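Local coordinates for GTPase-activating protein BEM3 (Saccharomyces cerevisiae S288C, PDB 6FSF), which activates GTP hydrolysis by CDC42 and, less efficiently, RHO1, and binds phosphatidylinositol 3-phosphate, here as its tandem PX-PH piece, at residues 14-19 with 119-124; 24-29 with 35-40; 157-162 with 201-206. All coordinates share one frame; numbering follows the deposited sequence.

Contact 1 of 3, residues 14-19 with 119-124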
ATOM      1  N   GLU A  14     -12.846  -5.309  22.777  1.00 93.25           N
ATOM      2  CA  GLU A  14     -12.054  -5.308  24.001  1.00107.71           C
ATOM      3  C   GLU A  14     -10.652  -5.867  23.799  1.00 96.96           C
ATOM      4  O   GLU A  14      -9.818  -5.739  24.702  1.00 90.62           O
ATOM      5  CB  GLU A  14     -12.766  -6.111  25.095  1.00125.30           C
ATOM      6  CG  GLU A  14     -14.132  -5.571  25.497  1.00134.48           C
ATOM      7  CD  GLU A  14     -15.241  -6.021  24.565  1.00136.91           C
ATOM      8  OE1 GLU A  14     -15.072  -7.060  23.893  1.00138.58           O
ATOM      9  OE2 GLU A  14     -16.281  -5.331  24.501  1.00135.36           O
ATOM     10  N   ASP A  15     -10.374  -6.482  22.649  1.00 84.51           N
ATOM     11  CA  ASP A  15      -9.080  -7.091  22.372  1.00 77.35           C
ATOM     12  C   ASP A  15      -8.284  -6.333  21.317  1.00 69.95           C
ATOM     13  O   ASP A  15      -7.323  -6.884  20.769  1.00 63.63           O
ATOM     14  CB  ASP A  15      -9.263  -8.546  21.934  1.00 80.50           C
ATOM     15  CG  ASP A  15      -9.863  -9.413  23.022  1.00 86.23           C
ATOM     16  OD1 ASP A  15      -9.653  -9.105  24.213  1.00 91.48           O
ATOM     17  OD2 ASP A  15     -10.542 -10.405  22.684  1.00 85.97           O
ATOM     18  N   PHE A  16      -8.656  -5.086  21.017  1.00 64.17           N
ATOM     19  CA  PHE A  16      -7.910  -4.300  20.041  1.00 67.35           C
ATOM     20  C   PHE A  16      -6.471  -4.055  20.473  1.00 68.50           C
ATOM     21  O   PHE A  16      -5.614  -3.790  19.621  1.00 75.64           O
ATOM     22  CB  PHE A  16      -8.600  -2.960  19.794  1.00 54.16           C
ATOM     23  CG  PHE A  16      -9.816  -3.054  18.922  1.00 61.14           C
ATOM     24  CD1 PHE A  16     -10.065  -4.190  18.170  1.00 65.85           C
ATOM     25  CD2 PHE A  16     -10.708  -1.996  18.848  1.00 68.42           C
ATOM     26  CE1 PHE A  16     -11.185  -4.272  17.365  1.00 65.88           C
ATOM     27  CE2 PHE A  16     -11.828  -2.073  18.045  1.00 69.21           C
ATOM     28  CZ  PHE A  16     -12.067  -3.210  17.303  1.00 64.48           C
ATOM     29  N   GLY A  17      -6.185  -4.132  21.773  1.00 71.71           N
ATOM     30  CA  GLY A  17      -4.836  -3.885  22.246  1.00 72.76           C
ATOM     31  C   GLY A  17      -3.861  -5.008  21.961  1.00 74.59           C
ATOM     32  O   GLY A  17      -2.649  -4.806  22.087  1.00 75.97           O
ATOM     33  N   THR A  18      -4.358  -6.182  21.576  1.00 67.31           N
ATOM     34  CA  THR A  18      -3.513  -7.345  21.342  1.00 67.63           C
ATOM     35  C   THR A  18      -3.099  -7.501  19.884  1.00 66.93           C
ATOM     36  O   THR A  18      -2.524  -8.535  19.527  1.00 64.30           O
ATOM     37  CB  THR A  18      -4.225  -8.619  21.801  1.00 70.70           C
ATOM     38  OG1 THR A  18      -5.270  -8.947  20.874  1.00 64.02           O
ATOM     39  CG2 THR A  18      -4.827  -8.425  23.184  1.00 71.03           C
ATOM     40  N   ILE A  19      -3.377  -6.515  19.034  1.00 66.85           N
ATOM     41  CA  ILE A  19      -3.065  -6.623  17.615  1.00 67.62           C
ATOM     42  C   ILE A  19      -2.181  -5.456  17.194  1.00 65.55           C
ATOM     43  O   ILE A  19      -2.247  -4.359  17.759  1.00 67.97           O
ATOM     44  CB  ILE A  19      -4.335  -6.673  16.732  1.00 65.76           C
ATOM     45  CG1 ILE A  19      -5.147  -5.377  16.862  1.00 71.87           C
ATOM     46  CG2 ILE A  19      -5.186  -7.886  17.077  1.00 64.28           C
ATOM     47  CD1 ILE A  19      -6.254  -5.243  15.830  1.00 82.98           C
ATOM     48  N   LEU A 119     -17.874  -1.683  17.943  1.00 64.86           N
ATOM     49  CA  LEU A 119     -18.432  -2.684  17.041  1.00 71.34           C
ATOM     50  C   LEU A 119     -18.242  -2.279  15.585  1.00 76.05           C
ATOM     51  O   LEU A 119     -17.898  -3.116  14.742  1.00 75.44           O
ATOM     52  CB  LEU A 119     -19.914  -2.900  17.351  1.00 76.15           C
ATOM     53  CG  LEU A 119     -20.700  -3.747  16.348  1.00 80.44           C
ATOM     54  CD1 LEU A 119     -20.274  -5.209  16.403  1.00 76.56           C
ATOM     55  CD2 LEU A 119     -22.193  -3.605  16.586  1.00 84.36           C
ATOM     56  N   LYS A 120     -18.457  -0.998  15.274  1.00 73.92           N
ATOM     57  CA  LYS A 120     -18.300  -0.524  13.902  1.00 64.34           C
ATOM     58  C   LYS A 120     -16.872  -0.731  13.409  1.00 54.15           C
ATOM     59  O   LYS A 120     -16.656  -1.142  12.263  1.00 65.07           O
ATOM     60  CB  LYS A 120     -18.691   0.951  13.817  1.00 67.67           C
ATOM     61  CG  LYS A 120     -18.965   1.457  12.409  1.00 67.81           C
ATOM     62  CD  LYS A 120     -20.328   0.998  11.914  1.00 77.85           C
ATOM     63  CE  LYS A 120     -20.644   1.578  10.544  1.00 79.84           C
ATOM     64  NZ  LYS A 120     -22.016   1.226  10.085  1.00 83.32           N
ATOM     65  N   ILE A 121     -15.885  -0.447  14.262  1.00 55.73           N
ATOM     66  CA  ILE A 121     -14.491  -0.676  13.893  1.00 48.26           C
ATOM     67  C   ILE A 121     -14.233  -2.164  13.694  1.00 55.54           C
ATOM     68  O   ILE A 121     -13.532  -2.569  12.758  1.00 54.46           O
ATOM     69  CB  ILE A 121     -13.552  -0.078  14.959  1.00 51.58           C
ATOM     70  CG1 ILE A 121     -13.797   1.424  15.112  1.00 61.41           C
ATOM     71  CG2 ILE A 121     -12.095  -0.342  14.607  1.00 52.90           C
ATOM     72  CD1 ILE A 121     -12.945   2.073  16.183  1.00 62.95           C
ATOM     73  N   ALA A 122     -14.795  -3.003  14.569  1.00 53.19           N
ATOM     74  CA  ALA A 122     -14.611  -4.445  14.439  1.00 57.69           C
ATOM     75  C   ALA A 122     -15.231  -4.960  13.148  1.00 54.50           C
ATOM     76  O   ALA A 122     -14.627  -5.771  12.437  1.00 56.96           O
ATOM     77  CB  ALA A 122     -15.211  -5.161  15.649  1.00 61.00           C
ATOM     78  N   GLN A 123     -16.443  -4.498  12.828  1.00 58.27           N
ATOM     79  CA  GLN A 123     -17.066  -4.865  11.561  1.00 62.47           C
ATOM     80  C   GLN A 123     -16.236  -4.381  10.382  1.00 61.14           C
ATOM     81  O   GLN A 123     -16.194  -5.030   9.330  1.00 60.81           O
ATOM     82  CB  GLN A 123     -18.477  -4.289  11.482  1.00 71.34           C
ATOM     83  CG  GLN A 123     -19.444  -4.833  12.516  1.00 84.73           C
ATOM     84  CD  GLN A 123     -20.768  -4.092  12.512  1.00 98.12           C
ATOM     85  OE1 GLN A 123     -20.884  -3.001  11.948  1.00103.59           O
ATOM     86  NE2 GLN A 123     -21.775  -4.685  13.140  1.00104.48           N
ATOM     87  N   PHE A 124     -15.570  -3.237  10.538  1.00 56.16           N
ATOM     88  CA  PHE A 124     -14.748  -2.690   9.463  1.00 56.60           C
ATOM     89  C   PHE A 124     -13.651  -3.669   9.056  1.00 54.47           C
ATOM     90  O   PHE A 124     -13.514  -4.008   7.875  1.00 51.68           O
ATOM     91  CB  PHE A 124     -14.155  -1.352   9.908  1.00 48.64           C
ATOM     92  CG  PHE A 124     -13.401  -0.620   8.836  1.00 54.07           C
ATOM     93  CD1 PHE A 124     -14.077   0.098   7.862  1.00 53.79           C
ATOM     94  CD2 PHE A 124     -12.017  -0.627   8.819  1.00 54.32           C
ATOM     95  CE1 PHE A 124     -13.387   0.780   6.880  1.00 49.60           C
ATOM     96  CE2 PHE A 124     -11.319   0.056   7.838  1.00 64.07           C
ATOM     97  CZ  PHE A 124     -12.006   0.760   6.869  1.00 59.16           C
TER

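Contact 2 of 3, residues 24-29 with 35-40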
ATOM      1  N   LEU A  24       0.170  -2.318   4.115  1.00 49.44           N
ATOM      2  CA  LEU A  24       1.128  -2.917   3.195  1.00 49.70           C
ATOM      3  C   LEU A  24       1.193  -2.205   1.852  1.00 52.30           C
ATOM      4  O   LEU A  24       2.245  -2.227   1.201  1.00 58.02           O
ATOM      5  CB  LEU A  24       0.789  -4.395   2.970  1.00 48.06           C
ATOM      6  CG  LEU A  24       0.806  -5.318   4.194  1.00 58.91           C
ATOM      7  CD1 LEU A  24       0.364  -6.723   3.808  1.00 53.43           C
ATOM      8  CD2 LEU A  24       2.183  -5.347   4.841  1.00 51.18           C
ATOM      9  N   SER A  25       0.103  -1.571   1.426  1.00 53.20           N
ATOM     10  CA  SER A  25       0.036  -0.979   0.095  1.00 51.25           C
ATOM     11  C   SER A  25      -1.185  -0.078  -0.002  1.00 50.71           C
ATOM     12  O   SER A  25      -2.179  -0.264   0.706  1.00 52.83           O
ATOM     13  CB  SER A  25      -0.025  -2.052  -0.996  1.00 51.27           C
ATOM     14  OG  SER A  25      -0.241  -1.466  -2.270  1.00 47.40           O
ATOM     15  N   THR A  26      -1.089   0.906  -0.900  1.00 49.38           N
ATOM     16  CA  THR A  26      -2.230   1.702  -1.337  1.00 53.11           C
ATOM     17  C   THR A  26      -2.415   1.615  -2.849  1.00 59.60           C
ATOM     18  O   THR A  26      -3.084   2.467  -3.443  1.00 54.18           O
ATOM     19  CB  THR A  26      -2.080   3.162  -0.905  1.00 59.31           C
ATOM     20  OG1 THR A  26      -0.973   3.761  -1.592  1.00 51.62           O
ATOM     21  CG2 THR A  26      -1.838   3.253   0.598  1.00 55.06           C
ATOM     22  N   LEU A  27      -1.828   0.595  -3.483  1.00 51.80           N
ATOM     23  CA  LEU A  27      -1.975   0.345  -4.913  1.00 58.41           C
ATOM     24  C   LEU A  27      -2.582  -1.026  -5.185  1.00 62.37           C
ATOM     25  O   LEU A  27      -2.472  -1.542  -6.301  1.00 63.78           O
ATOM     26  CB  LEU A  27      -0.625   0.469  -5.621  1.00 55.73           C
ATOM     27  CG  LEU A  27       0.097   1.806  -5.473  1.00 57.87           C
ATOM     28  CD1 LEU A  27       1.431   1.754  -6.195  1.00 57.22           C
ATOM     29  CD2 LEU A  27      -0.766   2.937  -6.003  1.00 55.45           C
ATOM     30  N   TYR A  28      -3.224  -1.621  -4.185  1.00 65.21           N
ATOM     31  CA  TYR A  28      -3.781  -2.959  -4.317  1.00 58.30           C
ATOM     32  C   TYR A  28      -5.071  -2.930  -5.128  1.00 66.68           C
ATOM     33  O   TYR A  28      -5.925  -2.062  -4.938  1.00 69.76           O
ATOM     34  CB  TYR A  28      -4.043  -3.558  -2.934  1.00 54.92           C
ATOM     35  CG  TYR A  28      -4.604  -4.962  -2.953  1.00 61.50           C
ATOM     36  CD1 TYR A  28      -5.964  -5.192  -2.777  1.00 63.57           C
ATOM     37  CD2 TYR A  28      -3.773  -6.061  -3.133  1.00 64.09           C
ATOM     38  CE1 TYR A  28      -6.482  -6.473  -2.788  1.00 70.50           C
ATOM     39  CE2 TYR A  28      -4.280  -7.349  -3.146  1.00 71.83           C
ATOM     40  CZ  TYR A  28      -5.634  -7.549  -2.973  1.00 69.46           C
ATOM     41  OH  TYR A  28      -6.141  -8.830  -2.987  1.00 76.27           O
ATOM     42  N   ARG A  29      -5.207  -3.890  -6.035  1.00 68.82           N
ATOM     43  CA  ARG A  29      -6.413  -4.059  -6.838  1.00 76.95           C
ATOM     44  C   ARG A  29      -7.315  -5.083  -6.157  1.00 74.65           C
ATOM     45  O   ARG A  29      -6.927  -6.247  -5.992  1.00 74.13           O
ATOM     46  CB  ARG A  29      -6.070  -4.501  -8.261  1.00 78.88           C
ATOM     47  CG  ARG A  29      -5.264  -3.483  -9.054  1.00 83.51           C
ATOM     48  CD  ARG A  29      -5.880  -3.252 -10.427  1.00 91.17           C
ATOM     49  NE  ARG A  29      -4.971  -2.555 -11.336  1.00 84.69           N
ATOM     50  CZ  ARG A  29      -5.067  -1.269 -11.659  1.00 85.46           C
ATOM     51  NH1 ARG A  29      -6.039  -0.522 -11.154  1.00 80.99           N
ATOM     52  NH2 ARG A  29      -4.189  -0.730 -12.496  1.00 90.84           N
ATOM     53  N   LEU A  35      -7.953   0.552  -7.333  1.00 80.56           N
ATOM     54  CA  LEU A  35      -6.870   0.762  -6.382  1.00 66.96           C
ATOM     55  C   LEU A  35      -7.436   0.939  -4.979  1.00 65.78           C
ATOM     56  O   LEU A  35      -8.348   1.741  -4.762  1.00 70.11           O
ATOM     57  CB  LEU A  35      -6.045   1.984  -6.780  1.00 67.80           C
ATOM     58  CG  LEU A  35      -5.338   1.951  -8.140  1.00 66.95           C
ATOM     59  CD1 LEU A  35      -4.538   3.226  -8.368  1.00 60.38           C
ATOM     60  CD2 LEU A  35      -4.441   0.728  -8.256  1.00 66.96           C
ATOM     61  N   SER A  36      -6.896   0.184  -4.026  1.00 59.22           N
ATOM     62  CA  SER A  36      -7.397   0.201  -2.658  1.00 62.87           C
ATOM     63  C   SER A  36      -6.227   0.042  -1.694  1.00 61.45           C
ATOM     64  O   SER A  36      -5.076  -0.134  -2.101  1.00 56.13           O
ATOM     65  CB  SER A  36      -8.454  -0.881  -2.441  1.00 65.76           C
ATOM     66  OG  SER A  36      -7.896  -2.173  -2.617  1.00 70.33           O
ATOM     67  N   ILE A  37      -6.542   0.086  -0.404  1.00 58.76           N
ATOM     68  CA  ILE A  37      -5.554   0.103   0.666  1.00 48.02           C
ATOM     69  C   ILE A  37      -5.542  -1.276   1.316  1.00 55.80           C
ATOM     70  O   ILE A  37      -6.537  -1.698   1.919  1.00 53.28           O
ATOM     71  CB  ILE A  37      -5.859   1.205   1.691  1.00 49.35           C
ATOM     72  CG1 ILE A  37      -5.870   2.573   1.005  1.00 54.83           C
ATOM     73  CG2 ILE A  37      -4.857   1.174   2.833  1.00 46.27           C
ATOM     74  CD1 ILE A  37      -6.569   3.655   1.796  1.00 49.77           C
ATOM     75  N   LEU A  38      -4.418  -1.982   1.192  1.00 49.59           N
ATOM     76  CA  LEU A  38      -4.255  -3.310   1.774  1.00 50.93           C
ATOM     77  C   LEU A  38      -3.660  -3.184   3.172  1.00 50.94           C
ATOM     78  O   LEU A  38      -2.612  -2.557   3.352  1.00 52.15           O
ATOM     79  CB  LEU A  38      -3.356  -4.179   0.892  1.00 51.21           C
ATOM     80  CG  LEU A  38      -3.175  -5.635   1.326  1.00 58.48           C
ATOM     81  CD1 LEU A  38      -4.486  -6.396   1.196  1.00 56.36           C
ATOM     82  CD2 LEU A  38      -2.073  -6.311   0.524  1.00 48.85           C
ATOM     83  N   ILE A  39      -4.325  -3.785   4.155  1.00 49.01           N
ATOM     84  CA  ILE A  39      -3.967  -3.641   5.561  1.00 45.95           C
ATOM     85  C   ILE A  39      -3.837  -5.024   6.181  1.00 50.83           C
ATOM     86  O   ILE A  39      -4.713  -5.877   5.996  1.00 53.45           O
ATOM     87  CB  ILE A  39      -5.009  -2.805   6.329  1.00 48.84           C
ATOM     88  CG1 ILE A  39      -5.113  -1.405   5.735  1.00 46.26           C
ATOM     89  CG2 ILE A  39      -4.661  -2.747   7.811  1.00 46.60           C
ATOM     90  CD1 ILE A  39      -6.303  -0.629   6.228  1.00 55.62           C
ATOM     91  N   ALA A  40      -2.758  -5.238   6.930  1.00 53.06           N
ATOM     92  CA  ALA A  40      -2.508  -6.508   7.593  1.00 57.05           C
ATOM     93  C   ALA A  40      -2.753  -6.374   9.089  1.00 53.29           C
ATOM     94  O   ALA A  40      -2.343  -5.390   9.711  1.00 47.22           O
ATOM     95  CB  ALA A  40      -1.079  -6.986   7.335  1.00 51.47           C
TER

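Contact 3 of 3, residues 157-162 with 201-206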
ATOM      1  N   SER A 157       5.053  12.456 -19.428  1.00120.40           N
ATOM      2  CA  SER A 157       5.658  11.348 -18.690  1.00119.52           C
ATOM      3  C   SER A 157       4.891  11.178 -17.375  1.00114.73           C
ATOM      4  O   SER A 157       5.327  11.617 -16.308  1.00113.41           O
ATOM      5  CB  SER A 157       7.152  11.583 -18.448  1.00124.98           C
ATOM      6  OG  SER A 157       7.850  11.712 -19.674  1.00136.25           O
ATOM      7  N   THR A 158       3.736  10.530 -17.457  1.00112.22           N
ATOM      8  CA  THR A 158       2.934  10.232 -16.283  1.00100.74           C
ATOM      9  C   THR A 158       3.279   8.849 -15.739  1.00 83.37           C
ATOM     10  O   THR A 158       3.879   8.013 -16.419  1.00 80.06           O
ATOM     11  CB  THR A 158       1.440  10.306 -16.614  1.00105.30           C
ATOM     12  OG1 THR A 158       1.154   9.464 -17.741  1.00110.53           O
ATOM     13  CG2 THR A 158       1.036  11.737 -16.941  1.00107.37           C
ATOM     14  N   TRP A 159       2.905   8.623 -14.485  1.00 73.91           N
ATOM     15  CA  TRP A 159       3.101   7.343 -13.822  1.00 69.78           C
ATOM     16  C   TRP A 159       1.855   6.478 -13.963  1.00 71.98           C
ATOM     17  O   TRP A 159       0.731   6.979 -14.047  1.00 73.98           O
ATOM     18  CB  TRP A 159       3.435   7.536 -12.338  1.00 54.23           C
ATOM     19  CG  TRP A 159       4.681   8.337 -12.104  1.00 57.79           C
ATOM     20  CD1 TRP A 159       4.764   9.684 -11.904  1.00 53.81           C
ATOM     21  CD2 TRP A 159       6.023   7.839 -12.050  1.00 60.81           C
ATOM     22  NE1 TRP A 159       6.075  10.057 -11.729  1.00 60.62           N
ATOM     23  CE2 TRP A 159       6.868   8.943 -11.815  1.00 58.60           C
ATOM     24  CE3 TRP A 159       6.593   6.568 -12.177  1.00 63.17           C
ATOM     25  CZ2 TRP A 159       8.251   8.814 -11.703  1.00 61.71           C
ATOM     26  CZ3 TRP A 159       7.969   6.442 -12.066  1.00 61.74           C
ATOM     27  CH2 TRP A 159       8.782   7.559 -11.832  1.00 60.90           C
ATOM     28  N   ARG A 160       2.071   5.164 -13.990  1.00 69.48           N
ATOM     29  CA  ARG A 160       0.995   4.192 -14.119  1.00 73.81           C
ATOM     30  C   ARG A 160       1.300   2.987 -13.239  1.00 73.25           C
ATOM     31  O   ARG A 160       2.457   2.577 -13.113  1.00 69.23           O
ATOM     32  CB  ARG A 160       0.806   3.753 -15.576  1.00 81.34           C
ATOM     33  CG  ARG A 160       2.101   3.324 -16.261  1.00102.74           C
ATOM     34  CD  ARG A 160       1.866   2.873 -17.696  1.00117.54           C
ATOM     35  NE  ARG A 160       1.351   3.941 -18.544  1.00122.79           N
ATOM     36  CZ  ARG A 160       0.941   3.761 -19.796  1.00126.32           C
ATOM     37  NH1 ARG A 160       0.485   4.787 -20.504  1.00126.49           N
ATOM     38  NH2 ARG A 160       0.982   2.553 -20.338  1.00129.07           N
ATOM     39  N   VAL A 161       0.257   2.424 -12.636  1.00 66.74           N
ATOM     40  CA  VAL A 161       0.402   1.276 -11.745  1.00 64.13           C
ATOM     41  C   VAL A 161       0.647   0.023 -12.575  1.00 63.93           C
ATOM     42  O   VAL A 161      -0.086  -0.260 -13.530  1.00 59.65           O
ATOM     43  CB  VAL A 161      -0.844   1.118 -10.857  1.00 64.90           C
ATOM     44  CG1 VAL A 161      -0.690  -0.078  -9.931  1.00 67.74           C
ATOM     45  CG2 VAL A 161      -1.094   2.394 -10.066  1.00 64.01           C
ATOM     46  N   ARG A 162       1.679  -0.733 -12.209  1.00 60.84           N
ATOM     47  CA  ARG A 162       1.994  -1.999 -12.849  1.00 65.93           C
ATOM     48  C   ARG A 162       2.230  -3.055 -11.781  1.00 72.98           C
ATOM     49  O   ARG A 162       2.637  -2.745 -10.660  1.00 79.14           O
ATOM     50  CB  ARG A 162       3.237  -1.891 -13.745  1.00 69.10           C
ATOM     51  CG  ARG A 162       3.014  -1.125 -15.033  1.00 77.24           C
ATOM     52  CD  ARG A 162       2.098  -1.895 -15.967  1.00 81.80           C
ATOM     53  NE  ARG A 162       0.911  -1.127 -16.321  1.00 84.13           N
ATOM     54  CZ  ARG A 162       0.816  -0.355 -17.397  1.00 86.80           C
ATOM     55  NH1 ARG A 162       1.844  -0.247 -18.229  1.00 88.18           N
ATOM     56  NH2 ARG A 162      -0.304   0.311 -17.643  1.00 88.35           N
ATOM     57  N   PHE A 201       9.247  14.801 -11.741  1.00 72.44           N
ATOM     58  CA  PHE A 201       8.286  13.712 -11.839  1.00 72.38           C
ATOM     59  C   PHE A 201       7.878  13.149 -10.484  1.00 76.81           C
ATOM     60  O   PHE A 201       7.028  12.255 -10.434  1.00 70.68           O
ATOM     61  CB  PHE A 201       8.851  12.584 -12.711  1.00 73.29           C
ATOM     62  CG  PHE A 201       9.339  13.041 -14.054  1.00 73.39           C
ATOM     63  CD1 PHE A 201       8.443  13.441 -15.031  1.00 75.60           C
ATOM     64  CD2 PHE A 201      10.692  13.058 -14.344  1.00 69.89           C
ATOM     65  CE1 PHE A 201       8.889  13.859 -16.269  1.00 80.07           C
ATOM     66  CE2 PHE A 201      11.145  13.471 -15.581  1.00 76.64           C
ATOM     67  CZ  PHE A 201      10.242  13.873 -16.545  1.00 73.18           C
ATOM     68  N   GLY A 202       8.451  13.643  -9.390  1.00 73.83           N
ATOM     69  CA  GLY A 202       8.144  13.095  -8.084  1.00 72.66           C
ATOM     70  C   GLY A 202       8.737  11.725  -7.850  1.00 70.22           C
ATOM     71  O   GLY A 202       8.175  10.934  -7.081  1.00 70.04           O
ATOM     72  N   THR A 203       9.861  11.424  -8.501  1.00 66.98           N
ATOM     73  CA  THR A 203      10.484  10.116  -8.372  1.00 60.63           C
ATOM     74  C   THR A 203      10.917   9.867  -6.933  1.00 54.37           C
ATOM     75  O   THR A 203      11.446  10.757  -6.260  1.00 63.22           O
ATOM     76  CB  THR A 203      11.683  10.019  -9.315  1.00 53.34           C
ATOM     77  OG1 THR A 203      11.250  10.222 -10.665  1.00 63.44           O
ATOM     78  CG2 THR A 203      12.337   8.646  -9.212  1.00 61.38           C
ATOM     79  N   ARG A 204      10.672   8.645  -6.461  1.00 59.29           N
ATOM     80  CA  ARG A 204      11.056   8.254  -5.115  1.00 59.31           C
ATOM     81  C   ARG A 204      11.106   6.737  -5.053  1.00 61.63           C
ATOM     82  O   ARG A 204      10.259   6.061  -5.643  1.00 55.77           O
ATOM     83  CB  ARG A 204      10.084   8.810  -4.071  1.00 58.31           C
ATOM     84  CG  ARG A 204      10.532   8.608  -2.643  1.00 73.47           C
ATOM     85  CD  ARG A 204       9.783   9.531  -1.705  1.00 81.71           C
ATOM     86  NE  ARG A 204      10.329   9.481  -0.354  1.00 91.94           N
ATOM     87  CZ  ARG A 204      11.480  10.039   0.004  1.00 97.38           C
ATOM     88  NH1 ARG A 204      12.213  10.683  -0.896  1.00104.03           N
ATOM     89  NH2 ARG A 204      11.901   9.948   1.257  1.00 94.68           N
ATOM     90  N   ASN A 205      12.103   6.213  -4.335  1.00 56.27           N
ATOM     91  CA  ASN A 205      12.353   4.773  -4.272  1.00 60.88           C
ATOM     92  C   ASN A 205      12.484   4.191  -5.676  1.00 56.30           C
ATOM     93  O   ASN A 205      12.019   3.086  -5.961  1.00 64.52           O
ATOM     94  CB  ASN A 205      11.248   4.054  -3.493  1.00 64.35           C
ATOM     95  CG  ASN A 205      11.003   4.664  -2.130  1.00 63.99           C
ATOM     96  OD1 ASN A 205      11.936   5.090  -1.447  1.00 70.28           O
ATOM     97  ND2 ASN A 205       9.742   4.711  -1.725  1.00 66.06           N
ATOM     98  N   GLY A 206      13.120   4.949  -6.566  1.00 59.27           N
ATOM     99  CA  GLY A 206      13.111   4.602  -7.971  1.00 68.06           C
ATOM    100  C   GLY A 206      14.433   4.127  -8.536  1.00 74.21           C
ATOM    101  O   GLY A 206      15.498   4.356  -7.954  1.00 70.78           O
TER

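Contact 1 of 3, residues 14-19 with 119-124
Phe16 is the sole residue of segment 14-19 to meet helix residues 119-124, and apolar packing makes the contact. Its far rim lies against Ile121, with Phe16 CE2 3.9 Å from Ile121 CG2, an approach oblique to the ring. The tip of the ring, Phe16 CZ, also packs 4.1 Å from Ala122 CB. The phenyl group is carried to the helix by a CG set beside the backbone N, opposite the carbonyl carbon (chi1 -76°). One backbone atom joins in: Ala122 N sits at the ring edge near its plane, 3.9 Å from Phe16 CZ, without a hydrogen bond. No hydrogen bond crosses between the two segments; within the 3-10 turn, Asp15 O accepts from both Thr18 N and, at 2.9 Å, Thr18 OG1. Replacing Phe16 by an alanine would probably cost Ile121 CG2 and Ala122 CB the ring they pack on and open a gap between turn and helix. Phe108 meets the same ring edge-to-face, and Val11 touches it too. This buried packing is part of the helical side of a PX domain, where the turn leading into the first strand, 19-29, is held against helix 115-125.

Contact 2 of 3, residues 24-29 with 35-40
Leu35 and Arg29 form an antiparallel non-hydrogen-bonded pair whose side chains run alongside each other in the same direction. Leu35 CD2 comes over one face of the guanidinium, 3.5 Å from Arg29 NH1, and the arginine side chain also touches Asp175 and Lys176. Ser36 is gripped through its backbone: its N donates to Tyr28 O at 2.6 Å, and its O accepts from Tyr28 N. With OG placed between its own N and carbonyl carbon (chi1 63°), the Ser36 hydroxyl reaches the edge of the tyrosine ring in plane, 3.6 Å from Tyr28 CD1, and is hydrogen-bonded to Ser54 OG on the next strand. Strands 19-29 and 35-43 are the first hairpin of the PX sheet, and the register slips by one residue between Ser25 and Tyr28, a beta bulge where the first strand turns a corner at Thr26. Ile37 faces that corner, its CG1 4.1 Å from Thr26 CG2, the two side chains lying side by side; Thr26 OG1 is engaged by Arg96 of helix 90-107. Leu38 faces both Leu24 and Ser25, a classic beta bulge: its O accepts from Leu24 N at 2.9 Å and, weakly, from Ser25 N, while Leu38 N donates to Ser25 O. The leucine places Leu38 CD1 over the centre of the Tyr28 ring, a CH-pi contact 4.2 Å from the ring centroid and 2° off the normal. Its other methyl, CD2, meets Leu24 CD1, which also packs 3.8 Å from Ala40 CB.

Contact 3 of 3, residues 157-162 with 201-206
Trp159 and Phe201 hold their CG atoms beside the backbone N, opposite the carbonyl carbon (chi1 -60° and -53°), and with these torsions the indole reaches across to the backbone of segment 201-206 while the phenyl ring turns back toward Ser157. The setting is a PH domain: segment 157-162 leads into its second strand, 160-167, and segment 201-206 is the end of the long loop before strand 206-211. The central link is a hydrogen bond from Trp159 NE1 to Phe201 O, 2.7 Å long with an angle of 150° at the hydrogen. The oxygen lies somewhat out of the indole plane, and the donor is likewise tilted from the carbonyl plane. This bond satisfies the indole N-H and probably limits rotation of the indole about its CB-CG bond. Trp159 CZ2 adds apolar packing at 3.9 Å against Phe201 CB.

Ser157 meets the phenyl ring from an oblique side, its CB 3.6 Å from Phe201 CE1. The serine hydroxyl is bound elsewhere, to Arg149 O, while Arg148 makes a cation-pi contact with the phenylalanine. Gly202, with a positive phi, turns the chain between Phe201 and Thr203, and both residues flank the same edge of the tryptophan. Asp199 helps to set this loop, accepting from Phe201 N and bonding Thr203 OG1. The indole also touches Pro90, at the start of helix 90-107, and Cys226 on strand 221-226. The Thr203 side chain crosses the indole at about a right angle, and its OG1 sits in the ring plane, 3.5 Å from Trp159 CZ2.

Contacts 1 and 2 belong to the PX domain and contact 3 to the PH domain. Along the chain, contact 2 falls between the two halves of contact 1, and contact 3 follows both. Strand 19-29 relates the first two, since segment 14-19 leads into it and segment 24-29 ends it; their centres are about 20 Å apart and their nearest atoms about 5 Å. Contacts 1 and 3 lie on opposite sides of the chain's centre, about 36 Å between centres. Contacts 2 and 3, with centres about 17 Å apart, meet directly: Leu35 CD1 packs 3.9 Å from Val161 CG2, and Leu27 and Arg29 approach the same valine. The PX hairpin thus packs against the second PH strand, joining the tandem domains.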